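Local coordinates for protein 2,3-bisphosphoglycerate-independent phosphoglycerate mutase (Pyrococcus horikoshii, PDB 2ZKT) that probably interconverts 2-phosphoglycerate and 3-phosphoglycerate in glycolysis, as a metal-dependent mutase that needs no 2,3-bisphosphoglycerate, at residues Asp13-Arg18 with Lys376-Arg381; Leu85-Asp90 with Val153-Ser158; Phe98-Ala103 with Leu223-Ala228. All coordinates share one frame; numbering follows the deposited sequence.

Interaction 1. Residues Asp13-Arg18 with Lys376-Arg381; sequences DGLGDR and KRFGER. With ZN (zinc ion), chain G.
Glu380 reaches across to the backbone of Gly16 and Asp17, while Leu15 meets Phe378 beside it. The Glu380 side chain starts at the first turn of helix 380-383, right after the N-cap Gly379. Its CB points toward the loop 13-18. CG sits anti to the carbonyl carbon (chi1 -69°), and the chain then bends at chi2 (93°), which brings the carboxylate up to the loop. OE2 accepts the N-H of Asp17, with Asp17 N at 3.1 Å from Glu380 OE2. The donor lies nearly on the C-O axis of OE2, but the bond is bent, with 139° at the hydrogen. Glu380 OE2 also lies 3.7 Å from Gly16 CA. The other oxygen, OE1, is bonded to Thr27 OG1, so both ends of the carboxylate are held and its rotation is restricted. Leu29 and Pro362 pack against this side chain.

Leu15 and Phe378 reach for each other from the two sides. Leu15 CD2 touches Phe378 CE2 at 3.9 Å, oblique to the ring. Pro362 of strand 361-366 borders both residues. All the touching residues are buried. Asp17 OD2 forms a salt bridge with Lys316, and its OD1 accepts the Arg18 N-H.

At the start of the loop, Asp13 OD1 binds zinc at 2.3 Å, together with Ser60, Asp346 and His347. The loop thus starts at a metal ligand just after strand 6-12 and a few residues on is held by the buried Glu380. A metal-binding aspartate just after the first strand of the central sheet is characteristic of the alkaline phosphatase superfamily.

Interaction 2. Residues Leu85-Asp90 with Val153-Ser158; sequences LGVGLD and VLKGMS
Leu89 lies along the Lys155 chain, the two running opposite ways, and Leu89 CD2 rests 3.6 Å from Lys155 CD. The other methyl of Leu89, CD1, lies 3.9 Å from Val153 CG1. One leucine thus covers two residues of strand 152-155, Val153 and Lys155, both of whose CB atoms point toward segment 85-90. Val87 makes the second patch. Its CG1 meets Met157 CB at 4.0 Å, with the two side chains crossing at about a right angle. Met157 meets Val87 through CB; its sulfur takes no part in this contact.

Lys155 joins the two patches. Its chain is extended through chi3 and runs alongside Leu89. It then turns at chi4 (-63°), which brings the amine over Val87. Lys155 NZ lies 3.8 Å from Val87 CB. It also makes a weak hydrogen bond to a backbone carbonyl, with Lys155 NZ 3.5 Å from Val87 O.

The backbone sets these groups in place. Helix 80-86 ends in a Schellman motif, and Gly88 takes the positive phi (100°) that the turn requires. The turn places Val87 and Leu89 on the side facing the strand. On the other side of the contact, Val153 and Lys155 are held by backbone bonds to Asp165 and Val163 of strand 161-166. Val163 also touches the Val87 side chain, and Phe142 packs on Val153. Leu85 O, in the last turn of the helix, accepts a hydrogen bond from Arg260 NH1.

The contact is mostly apolar and lies at the surface, with its touching residues partly exposed. Its one polar link is long. A lysine ammonium at the C-terminal end of a helix would be mildly favoured by the helix dipole, but hydrocarbon contact accounts for most of this interface between helix end and sheet edge.

Interaction 3. Residues Phe98-Ala103 with Leu223-Ala228; sequences FRVNFA and LLIRGA
Leu224 O is approached by two groups of the facing strand. It accepts the N-H of Asn101, with Asn101 N 2.8 Å from Leu224 O in the carbonyl plane. A CA-H...O contact comes from Val100, whose CA is 3.3 Å from Leu224 O. Leu224 N returns a nearly straight bond to Asn101 O (173° at the hydrogen). Arg99 and Arg226 form the next hydrogen-bonded pair of this antiparallel ladder.

Their side chains lie side by side on the face shared with Asn101 and Leu224. Arg99 bends at chi3 (-65°), setting its guanidinium edge beside the Arg226 chain, with Arg99 NH1 3.1 Å from Arg226 CD. The guanidinium planes are 69° apart. These like charges are close together, and Arg79 lies near Arg99 NE. Asn101 OD1 is buried here and has no partner in the model.

The other face carries Val100, Ile225, Phe102 and Leu223. Leu223 CD2 touches Phe102 CD1 at 3.4 Å and also packs on Val100. At the end of the pairing, Phe98 CB meets Ile225 CG2, and its ring reaches Ala228 CB.

Strand 222-229 is an outer strand of the four-stranded antiparallel sheet, and strand 96-103 also pairs with strand 161-166. Helix 186-203 packs on Phe98 and Leu223, and helix 131-142 on Phe102.

Overall arrangement
Interactions 2 and 3 lie on the same side of the chain's centre, their centres 13 Å apart and their nearest atoms about 5 Å apart. Both reach the antiparallel sheet: interaction 2 at its outer strand 152-155, interaction 3 at the opposite outer strand 222-229. Helix 80-86 and strand 96-103 follow each other in the chain. Interaction 1 belongs to the mixed-sheet part, with its centre 33 Å from that of interaction 2 and 34 Å from that of interaction 3. The side chains of Met157 and Arg99 lie about 13 Å and 11 Å from a bound zinc. Of the three, only interaction 1 supplies a zinc ligand; the other two lie at a distance from the metals.

Interaction 1. Residues Asp13-Arg18 with Lys376-Arg381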
ATOM      1  N   ASP B  13      11.138 -10.420  -5.838  1.00 46.75           N
ATOM      2  CA  ASP B  13      11.933 -11.279  -4.962  1.00 45.78           C
ATOM      3  C   ASP B  13      11.479 -11.285  -3.495  1.00 45.20           C
ATOM      4  O   ASP B  13      11.311 -10.230  -2.872  1.00 43.75           O
ATOM      5  CB  ASP B  13      13.408 -10.858  -5.068  1.00 45.95           C
ATOM      6  CG  ASP B  13      14.368 -12.025  -4.916  1.00 50.35           C
ATOM      7  OD1 ASP B  13      14.571 -12.480  -3.767  1.00 56.62           O
ATOM      8  OD2 ASP B  13      14.907 -12.498  -5.955  1.00 59.31           O
ATOM      9  N   GLY B  14      11.272 -12.489  -2.959  1.00 44.34           N
ATOM     10  CA  GLY B  14      10.849 -12.638  -1.570  1.00 43.01           C
ATOM     11  C   GLY B  14       9.505 -12.004  -1.225  1.00 44.86           C
ATOM     12  O   GLY B  14       9.235 -11.709  -0.061  1.00 42.59           O
ATOM     13  N   LEU B  15       8.652 -11.819  -2.232  1.00 44.58           N
ATOM     14  CA  LEU B  15       7.337 -11.206  -2.034  1.00 43.97           C
ATOM     15  C   LEU B  15       6.511 -11.772  -0.874  1.00 44.19           C
ATOM     16  O   LEU B  15       6.062 -11.029   0.009  1.00 45.02           O
ATOM     17  CB  LEU B  15       6.522 -11.315  -3.326  1.00 43.20           C
ATOM     18  CG  LEU B  15       5.176 -10.590  -3.336  1.00 44.33           C
ATOM     19  CD1 LEU B  15       5.371  -9.107  -3.009  1.00 38.57           C
ATOM     20  CD2 LEU B  15       4.543 -10.762  -4.716  1.00 42.42           C
ATOM     21  N   GLY B  16       6.307 -13.087  -0.872  1.00 43.47           N
ATOM     22  CA  GLY B  16       5.512 -13.711   0.180  1.00 41.96           C
ATOM     23  C   GLY B  16       5.962 -13.443   1.608  1.00 41.59           C
ATOM     24  O   GLY B  16       7.163 -13.338   1.887  1.00 41.37           O
ATOM     25  N   ASP B  17       4.997 -13.358   2.525  1.00 41.61           N
ATOM     26  CA  ASP B  17       5.315 -13.106   3.920  1.00 43.04           C
ATOM     27  C   ASP B  17       4.266 -13.741   4.833  1.00 42.84           C
ATOM     28  O   ASP B  17       3.403 -14.498   4.383  1.00 44.74           O
ATOM     29  CB  ASP B  17       5.381 -11.588   4.152  1.00 41.76           C
ATOM     30  CG  ASP B  17       6.440 -11.195   5.180  1.00 44.27           C
ATOM     31  OD1 ASP B  17       6.309 -11.580   6.369  1.00 50.52           O
ATOM     32  OD2 ASP B  17       7.413 -10.500   4.789  1.00 41.06           O
ATOM     33  N   ARG B  18       4.348 -13.443   6.128  1.00 42.92           N
ATOM     34  CA  ARG B  18       3.382 -13.961   7.093  1.00 43.12           C
ATOM     35  C   ARG B  18       2.699 -12.764   7.765  1.00 43.64           C
ATOM     36  O   ARG B  18       3.221 -11.645   7.738  1.00 44.61           O
ATOM     37  CB  ARG B  18       4.090 -14.844   8.133  1.00 41.79           C
ATOM     38  CG  ARG B  18       4.684 -16.115   7.528  1.00 44.40           C
ATOM     39  CD  ARG B  18       5.519 -16.909   8.528  1.00 42.11           C
ATOM     40  NE  ARG B  18       6.047 -18.118   7.899  1.00 40.16           N
ATOM     41  CZ  ARG B  18       6.872 -18.989   8.481  1.00 42.32           C
ATOM     42  NH1 ARG B  18       7.292 -18.799   9.735  1.00 41.78           N
ATOM     43  NH2 ARG B  18       7.268 -20.071   7.812  1.00 37.82           N
ATOM     44  N   LYS B 376     -10.477  -9.313  -5.922  1.00 44.85           N
ATOM     45  CA  LYS B 376     -10.450  -7.859  -6.117  1.00 46.78           C
ATOM     46  C   LYS B 376      -9.093  -7.190  -5.896  1.00 46.69           C
ATOM     47  O   LYS B 376      -8.780  -6.207  -6.570  1.00 49.07           O
ATOM     48  CB  LYS B 376     -11.492  -7.193  -5.199  1.00 48.14           C
ATOM     49  CG  LYS B 376     -12.935  -7.613  -5.467  1.00 52.60           C
ATOM     50  CD  LYS B 376     -13.367  -7.242  -6.886  1.00 59.17           C
ATOM     51  CE  LYS B 376     -14.828  -7.619  -7.148  1.00 66.52           C
ATOM     52  NZ  LYS B 376     -15.273  -7.265  -8.542  1.00 71.16           N
ATOM     53  N   ARG B 377      -8.296  -7.697  -4.952  1.00 45.90           N
ATOM     54  CA  ARG B 377      -6.975  -7.127  -4.674  1.00 45.92           C
ATOM     55  C   ARG B 377      -5.878  -8.183  -4.740  1.00 43.70           C
ATOM     56  O   ARG B 377      -6.160  -9.386  -4.793  1.00 42.38           O
ATOM     57  CB  ARG B 377      -6.943  -6.467  -3.291  1.00 46.82           C
ATOM     58  CG  ARG B 377      -7.677  -5.139  -3.212  1.00 52.91           C
ATOM     59  CD  ARG B 377      -7.580  -4.559  -1.807  1.00 60.96           C
ATOM     60  NE  ARG B 377      -8.025  -5.527  -0.805  1.00 68.97           N
ATOM     61  CZ  ARG B 377      -9.271  -5.993  -0.714  1.00 77.31           C
ATOM     62  NH1 ARG B 377     -10.208  -5.575  -1.566  1.00 76.22           N
ATOM     63  NH2 ARG B 377      -9.577  -6.893   0.223  1.00 81.27           N
ATOM     64  N   PHE B 378      -4.622  -7.739  -4.730  1.00 42.54           N
ATOM     65  CA  PHE B 378      -3.504  -8.678  -4.793  1.00 42.70           C
ATOM     66  C   PHE B 378      -2.901  -8.882  -3.408  1.00 43.22           C
ATOM     67  O   PHE B 378      -2.285  -7.981  -2.849  1.00 42.10           O
ATOM     68  CB  PHE B 378      -2.428  -8.182  -5.778  1.00 41.60           C
ATOM     69  CG  PHE B 378      -1.333  -9.197  -6.048  1.00 40.88           C
ATOM     70  CD1 PHE B 378      -1.655 -10.528  -6.365  1.00 34.39           C
ATOM     71  CD2 PHE B 378       0.014  -8.832  -5.981  1.00 44.13           C
ATOM     72  CE1 PHE B 378      -0.657 -11.479  -6.610  1.00 32.67           C
ATOM     73  CE2 PHE B 378       1.030  -9.778  -6.226  1.00 40.41           C
ATOM     74  CZ  PHE B 378       0.692 -11.110  -6.541  1.00 36.08           C
ATOM     75  N   GLY B 379      -3.093 -10.077  -2.854  1.00 43.50           N
ATOM     76  CA  GLY B 379      -2.560 -10.380  -1.534  1.00 42.37           C
ATOM     77  C   GLY B 379      -2.599 -11.876  -1.263  1.00 41.33           C
ATOM     78  O   GLY B 379      -3.321 -12.617  -1.943  1.00 40.90           O
ATOM     79  N   GLU B 380      -1.839 -12.325  -0.267  1.00 37.76           N
ATOM     80  CA  GLU B 380      -1.796 -13.747   0.053  1.00 38.08           C
ATOM     81  C   GLU B 380      -3.169 -14.345   0.382  1.00 37.91           C
ATOM     82  O   GLU B 380      -3.499 -15.428  -0.113  1.00 41.53           O
ATOM     83  CB  GLU B 380      -0.810 -14.019   1.202  1.00 36.46           C
ATOM     84  CG  GLU B 380       0.652 -13.797   0.807  1.00 38.17           C
ATOM     85  CD  GLU B 380       1.146 -12.383   1.120  1.00 43.10           C
ATOM     86  OE1 GLU B 380       0.355 -11.418   0.985  1.00 43.14           O
ATOM     87  OE2 GLU B 380       2.334 -12.241   1.503  1.00 48.70           O
ATOM     88  N   ARG B 381      -3.976 -13.661   1.201  1.00 37.69           N
ATOM     89  CA  ARG B 381      -5.287 -14.211   1.532  1.00 38.50           C
ATOM     90  C   ARG B 381      -6.226 -14.230   0.328  1.00 38.06           C
ATOM     91  O   ARG B 381      -7.066 -15.124   0.198  1.00 35.63           O
ATOM     92  CB  ARG B 381      -5.929 -13.453   2.719  1.00 38.20           C
ATOM     93  CG  ARG B 381      -5.755 -14.199   4.072  1.00 36.71           C
ATOM     94  CD  ARG B 381      -4.273 -14.424   4.410  1.00 35.30           C
ATOM     95  NE  ARG B 381      -3.605 -13.190   4.836  1.00 38.19           N
ATOM     96  CZ  ARG B 381      -3.670 -12.686   6.072  1.00 34.52           C
ATOM     97  NH1 ARG B 381      -4.366 -13.310   7.016  1.00 32.32           N
ATOM     98  NH2 ARG B 381      -3.059 -11.549   6.365  1.00 35.25           N
TER
HETATM   99 ZN    ZN G 414      15.114 -14.609  -4.347  1.00 55.00          ZN

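Interaction 2. Residues Leu85-Asp90 with Val153-Ser158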
ATOM      1  N   LEU B  85      28.247 -17.047 -14.532  1.00 52.79           N
ATOM      2  CA  LEU B  85      27.609 -16.486 -15.730  1.00 54.20           C
ATOM      3  C   LEU B  85      27.046 -15.092 -15.427  1.00 54.84           C
ATOM      4  O   LEU B  85      26.807 -14.266 -16.301  1.00 54.13           O
ATOM      5  CB  LEU B  85      26.417 -17.359 -16.149  1.00 53.88           C
ATOM      6  CG  LEU B  85      26.743 -18.780 -16.663  1.00 56.73           C
ATOM      7  CD1 LEU B  85      25.496 -19.449 -17.226  1.00 55.40           C
ATOM      8  CD2 LEU B  85      27.786 -18.826 -17.792  1.00 58.04           C
ATOM      9  N   GLY B  86      26.758 -14.881 -14.119  1.00 56.10           N
ATOM     10  CA  GLY B  86      26.190 -13.630 -13.620  1.00 58.63           C
ATOM     11  C   GLY B  86      27.174 -12.460 -13.762  1.00 60.41           C
ATOM     12  O   GLY B  86      26.813 -11.346 -14.124  1.00 61.44           O
ATOM     13  N   VAL B  87      28.446 -12.734 -13.409  1.00 61.12           N
ATOM     14  CA  VAL B  87      29.447 -11.678 -13.491  1.00 61.27           C
ATOM     15  C   VAL B  87      29.910 -11.422 -14.934  1.00 61.87           C
ATOM     16  O   VAL B  87      30.807 -10.632 -15.203  1.00 63.56           O
ATOM     17  CB  VAL B  87      30.633 -12.045 -12.597  1.00 61.05           C
ATOM     18  CG1 VAL B  87      30.171 -12.129 -11.140  1.00 60.05           C
ATOM     19  CG2 VAL B  87      31.216 -13.385 -13.014  1.00 60.42           C
ATOM     20  N   GLY B  88      29.293 -12.160 -15.876  1.00 61.61           N
ATOM     21  CA  GLY B  88      29.540 -11.854 -17.288  1.00 62.29           C
ATOM     22  C   GLY B  88      30.559 -12.800 -17.932  1.00 62.64           C
ATOM     23  O   GLY B  88      30.998 -12.604 -19.059  1.00 63.31           O
ATOM     24  N   LEU B  89      31.027 -13.855 -17.262  1.00 63.07           N
ATOM     25  CA  LEU B  89      32.031 -14.751 -17.858  1.00 63.38           C
ATOM     26  C   LEU B  89      31.385 -15.688 -18.884  1.00 63.78           C
ATOM     27  O   LEU B  89      30.170 -15.924 -18.851  1.00 64.11           O
ATOM     28  CB  LEU B  89      32.715 -15.602 -16.777  1.00 62.60           C
ATOM     29  CG  LEU B  89      33.365 -14.894 -15.581  1.00 64.05           C
ATOM     30  CD1 LEU B  89      33.909 -15.942 -14.597  1.00 63.64           C
ATOM     31  CD2 LEU B  89      34.489 -13.972 -16.070  1.00 65.94           C
ATOM     32  N   ASP B  90      32.203 -16.212 -19.798  1.00 65.09           N
ATOM     33  CA  ASP B  90      31.721 -17.143 -20.819  1.00 65.68           C
ATOM     34  C   ASP B  90      32.366 -18.504 -20.537  1.00 65.05           C
ATOM     35  O   ASP B  90      33.537 -18.737 -20.857  1.00 66.35           O
ATOM     36  CB  ASP B  90      32.101 -16.648 -22.224  1.00 66.43           C
ATOM     37  CG  ASP B  90      31.454 -15.307 -22.569  1.00 70.60           C
ATOM     38  OD1 ASP B  90      30.207 -15.204 -22.474  1.00 74.49           O
ATOM     39  OD2 ASP B  90      32.187 -14.362 -22.937  1.00 74.30           O
ATOM     40  N   VAL B 153      39.596 -19.205 -13.371  1.00 52.80           N
ATOM     41  CA  VAL B 153      39.246 -17.798 -13.468  1.00 52.24           C
ATOM     42  C   VAL B 153      38.846 -17.389 -12.051  1.00 52.74           C
ATOM     43  O   VAL B 153      38.125 -18.120 -11.362  1.00 51.60           O
ATOM     44  CB  VAL B 153      38.059 -17.545 -14.428  1.00 52.61           C
ATOM     45  CG1 VAL B 153      37.771 -16.042 -14.504  1.00 49.92           C
ATOM     46  CG2 VAL B 153      38.385 -18.089 -15.816  1.00 51.49           C
ATOM     47  N   LEU B 154      39.364 -16.248 -11.601  1.00 52.99           N
ATOM     48  CA  LEU B 154      39.034 -15.736 -10.277  1.00 53.91           C
ATOM     49  C   LEU B 154      38.666 -14.280 -10.486  1.00 54.46           C
ATOM     50  O   LEU B 154      39.522 -13.453 -10.808  1.00 53.19           O
ATOM     51  CB  LEU B 154      40.220 -15.835  -9.312  1.00 53.89           C
ATOM     52  CG  LEU B 154      39.739 -15.636  -7.861  1.00 55.20           C
ATOM     53  CD1 LEU B 154      39.545 -17.003  -7.212  1.00 57.33           C
ATOM     54  CD2 LEU B 154      40.736 -14.802  -7.062  1.00 62.57           C
ATOM     55  N   LYS B 155      37.381 -13.973 -10.310  1.00 56.54           N
ATOM     56  CA  LYS B 155      36.895 -12.616 -10.508  1.00 59.84           C
ATOM     57  C   LYS B 155      36.039 -12.166  -9.312  1.00 60.48           C
ATOM     58  O   LYS B 155      35.232 -12.937  -8.785  1.00 60.88           O
ATOM     59  CB  LYS B 155      36.090 -12.579 -11.813  1.00 60.09           C
ATOM     60  CG  LYS B 155      35.748 -11.197 -12.327  1.00 63.78           C
ATOM     61  CD  LYS B 155      35.120 -11.305 -13.712  1.00 69.39           C
ATOM     62  CE  LYS B 155      34.558  -9.971 -14.170  1.00 72.23           C
ATOM     63  NZ  LYS B 155      33.465  -9.530 -13.258  1.00 72.15           N
ATOM     64  N   GLY B 156      36.227 -10.926  -8.869  1.00 62.62           N
ATOM     65  CA  GLY B 156      35.437 -10.433  -7.748  1.00 66.17           C
ATOM     66  C   GLY B 156      34.054 -10.013  -8.225  1.00 68.28           C
ATOM     67  O   GLY B 156      33.881  -9.677  -9.404  1.00 68.64           O
ATOM     68  N   MET B 157      33.064 -10.040  -7.329  1.00 70.84           N
ATOM     69  CA  MET B 157      31.707  -9.638  -7.701  1.00 74.60           C
ATOM     70  C   MET B 157      31.271  -8.378  -6.941  1.00 74.94           C
ATOM     71  O   MET B 157      31.257  -7.278  -7.505  1.00 76.43           O
ATOM     72  CB  MET B 157      30.720 -10.794  -7.457  1.00 74.22           C
ATOM     73  CG  MET B 157      30.782 -11.426  -6.070  1.00 76.59           C
ATOM     74  SD  MET B 157      29.645 -12.840  -5.894  1.00 81.21           S
ATOM     75  CE  MET B 157      28.124 -12.009  -5.372  1.00 80.05           C
ATOM     76  N   SER B 158      30.922  -8.534  -5.661  1.00 75.00           N
ATOM     77  CA  SER B 158      30.500  -7.394  -4.830  1.00 74.34           C
ATOM     78  C   SER B 158      30.802  -7.633  -3.341  1.00 74.44           C
ATOM     79  O   SER B 158      30.723  -8.754  -2.843  1.00 73.55           O
ATOM     80  CB  SER B 158      28.986  -7.189  -4.988  1.00 74.38           C
ATOM     81  OG  SER B 158      28.690  -6.654  -6.281  1.00 73.97           O
TER

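Interaction 3. Residues Phe98-Ala103 with Leu223-Ala228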
ATOM      1  N   PHE B  98      32.385 -21.690  -8.336  1.00 49.22           N
ATOM      2  CA  PHE B  98      32.102 -21.582  -6.906  1.00 47.46           C
ATOM      3  C   PHE B  98      31.876 -20.134  -6.488  1.00 48.47           C
ATOM      4  O   PHE B  98      32.360 -19.201  -7.141  1.00 48.71           O
ATOM      5  CB  PHE B  98      33.290 -22.089  -6.083  1.00 47.58           C
ATOM      6  CG  PHE B  98      33.777 -23.459  -6.465  1.00 49.25           C
ATOM      7  CD1 PHE B  98      34.606 -23.635  -7.580  1.00 45.13           C
ATOM      8  CD2 PHE B  98      33.449 -24.575  -5.681  1.00 49.66           C
ATOM      9  CE1 PHE B  98      35.107 -24.899  -7.908  1.00 45.60           C
ATOM     10  CE2 PHE B  98      33.945 -25.846  -6.001  1.00 52.02           C
ATOM     11  CZ  PHE B  98      34.779 -26.008  -7.119  1.00 46.05           C
ATOM     12  N   ARG B  99      31.137 -19.950  -5.390  1.00 48.77           N
ATOM     13  CA  ARG B  99      30.920 -18.613  -4.836  1.00 50.84           C
ATOM     14  C   ARG B  99      32.033 -18.522  -3.770  1.00 47.20           C
ATOM     15  O   ARG B  99      32.273 -19.477  -3.011  1.00 44.18           O
ATOM     16  CB  ARG B  99      29.523 -18.496  -4.202  1.00 51.61           C
ATOM     17  CG  ARG B  99      29.231 -19.506  -3.103  1.00 57.28           C
ATOM     18  CD  ARG B  99      27.729 -19.562  -2.800  1.00 57.98           C
ATOM     19  NE  ARG B  99      27.214 -18.309  -2.237  1.00 73.19           N
ATOM     20  CZ  ARG B  99      27.456 -17.888  -0.995  1.00 77.63           C
ATOM     21  NH1 ARG B  99      28.206 -18.624  -0.175  1.00 79.60           N
ATOM     22  NH2 ARG B  99      26.950 -16.732  -0.572  1.00 78.99           N
ATOM     23  N   VAL B 100      32.732 -17.391  -3.739  1.00 46.94           N
ATOM     24  CA  VAL B 100      33.837 -17.216  -2.795  1.00 46.41           C
ATOM     25  C   VAL B 100      33.701 -16.002  -1.862  1.00 48.58           C
ATOM     26  O   VAL B 100      33.354 -14.894  -2.302  1.00 45.70           O
ATOM     27  CB  VAL B 100      35.190 -17.061  -3.551  1.00 45.56           C
ATOM     28  CG1 VAL B 100      36.340 -17.070  -2.552  1.00 41.19           C
ATOM     29  CG2 VAL B 100      35.351 -18.172  -4.606  1.00 44.72           C
ATOM     30  N   ASN B 101      34.007 -16.218  -0.581  1.00 51.12           N
ATOM     31  CA  ASN B 101      33.961 -15.143   0.410  1.00 52.97           C
ATOM     32  C   ASN B 101      35.373 -14.933   0.946  1.00 54.02           C
ATOM     33  O   ASN B 101      36.041 -15.906   1.335  1.00 55.33           O
ATOM     34  CB  ASN B 101      33.044 -15.504   1.594  1.00 53.71           C
ATOM     35  CG  ASN B 101      31.586 -15.670   1.186  1.00 59.20           C
ATOM     36  OD1 ASN B 101      31.205 -16.670   0.564  1.00 68.66           O
ATOM     37  ND2 ASN B 101      30.761 -14.685   1.535  1.00 58.52           N
ATOM     38  N   PHE B 102      35.843 -13.681   0.943  1.00 54.77           N
ATOM     39  CA  PHE B 102      37.167 -13.387   1.504  1.00 56.16           C
ATOM     40  C   PHE B 102      36.944 -13.453   3.019  1.00 57.42           C
ATOM     41  O   PHE B 102      35.959 -12.898   3.528  1.00 55.25           O
ATOM     42  CB  PHE B 102      37.640 -11.977   1.115  1.00 55.89           C
ATOM     43  CG  PHE B 102      38.083 -11.859  -0.312  1.00 56.25           C
ATOM     44  CD1 PHE B 102      39.214 -12.542  -0.761  1.00 55.60           C
ATOM     45  CD2 PHE B 102      37.362 -11.083  -1.215  1.00 57.07           C
ATOM     46  CE1 PHE B 102      39.624 -12.454  -2.092  1.00 56.71           C
ATOM     47  CE2 PHE B 102      37.762 -10.989  -2.554  1.00 57.11           C
ATOM     48  CZ  PHE B 102      38.898 -11.679  -2.991  1.00 57.17           C
ATOM     49  N   ALA B 103      37.834 -14.149   3.728  1.00 59.32           N
ATOM     50  CA  ALA B 103      37.709 -14.276   5.183  1.00 61.23           C
ATOM     51  C   ALA B 103      39.017 -13.930   5.899  1.00 62.35           C
ATOM     52  O   ALA B 103      39.993 -13.496   5.273  1.00 63.10           O
ATOM     53  CB  ALA B 103      37.275 -15.702   5.548  1.00 60.69           C
ATOM     54  N   LEU B 223      40.239 -17.716   2.010  1.00 55.94           N
ATOM     55  CA  LEU B 223      39.200 -17.893   1.002  1.00 54.15           C
ATOM     56  C   LEU B 223      38.163 -18.957   1.385  1.00 53.93           C
ATOM     57  O   LEU B 223      38.515 -20.126   1.561  1.00 52.93           O
ATOM     58  CB  LEU B 223      39.871 -18.279  -0.329  1.00 52.53           C
ATOM     59  CG  LEU B 223      40.450 -17.153  -1.197  1.00 53.05           C
ATOM     60  CD1 LEU B 223      40.623 -17.608  -2.636  1.00 46.67           C
ATOM     61  CD2 LEU B 223      39.534 -15.933  -1.104  1.00 47.35           C
ATOM     62  N   LEU B 224      36.898 -18.551   1.545  1.00 52.83           N
ATOM     63  CA  LEU B 224      35.842 -19.528   1.850  1.00 52.80           C
ATOM     64  C   LEU B 224      35.144 -19.836   0.518  1.00 53.03           C
ATOM     65  O   LEU B 224      34.497 -18.969  -0.072  1.00 51.14           O
ATOM     66  CB  LEU B 224      34.837 -18.982   2.876  1.00 52.74           C
ATOM     67  CG  LEU B 224      35.380 -18.826   4.309  1.00 53.28           C
ATOM     68  CD1 LEU B 224      34.222 -18.491   5.253  1.00 52.79           C
ATOM     69  CD2 LEU B 224      36.077 -20.112   4.760  1.00 53.47           C
ATOM     70  N   ILE B 225      35.313 -21.080   0.051  1.00 54.21           N
ATOM     71  CA  ILE B 225      34.759 -21.533  -1.230  1.00 56.00           C
ATOM     72  C   ILE B 225      33.604 -22.509  -1.041  1.00 56.45           C
ATOM     73  O   ILE B 225      33.736 -23.529  -0.361  1.00 56.20           O
ATOM     74  CB  ILE B 225      35.844 -22.248  -2.083  1.00 55.78           C
ATOM     75  CG1 ILE B 225      37.095 -21.365  -2.200  1.00 57.09           C
ATOM     76  CG2 ILE B 225      35.298 -22.551  -3.472  1.00 56.48           C
ATOM     77  CD1 ILE B 225      38.268 -22.048  -2.890  1.00 56.55           C
ATOM     78  N   ARG B 226      32.475 -22.205  -1.676  1.00 57.13           N
ATOM     79  CA  ARG B 226      31.303 -23.059  -1.558  1.00 57.50           C
ATOM     80  C   ARG B 226      30.392 -22.969  -2.784  1.00 56.95           C
ATOM     81  O   ARG B 226      30.732 -22.326  -3.786  1.00 57.73           O
ATOM     82  CB  ARG B 226      30.536 -22.666  -0.289  1.00 58.14           C
ATOM     83  CG  ARG B 226      30.196 -21.181  -0.204  1.00 60.09           C
ATOM     84  CD  ARG B 226      29.858 -20.785   1.233  1.00 67.05           C
ATOM     85  NE  ARG B 226      29.041 -21.808   1.895  1.00 74.27           N
ATOM     86  CZ  ARG B 226      28.475 -21.672   3.098  1.00 78.02           C
ATOM     87  NH1 ARG B 226      28.628 -20.541   3.790  1.00 80.44           N
ATOM     88  NH2 ARG B 226      27.758 -22.672   3.613  1.00 75.19           N
ATOM     89  N   GLY B 227      29.236 -23.630  -2.699  1.00 57.13           N
ATOM     90  CA  GLY B 227      28.276 -23.606  -3.797  1.00 56.02           C
ATOM     91  C   GLY B 227      28.812 -24.105  -5.131  1.00 55.19           C
ATOM     92  O   GLY B 227      28.604 -23.459  -6.166  1.00 53.38           O
ATOM     93  N   ALA B 228      29.505 -25.242  -5.112  1.00 54.99           N
ATOM     94  CA  ALA B 228      30.057 -25.823  -6.338  1.00 56.23           C
ATOM     95  C   ALA B 228      28.918 -26.008  -7.350  1.00 57.01           C
ATOM     96  O   ALA B 228      27.835 -26.503  -7.001  1.00 57.53           O
ATOM     97  CB  ALA B 228      30.729 -27.172  -6.029  1.00 55.12           C
TER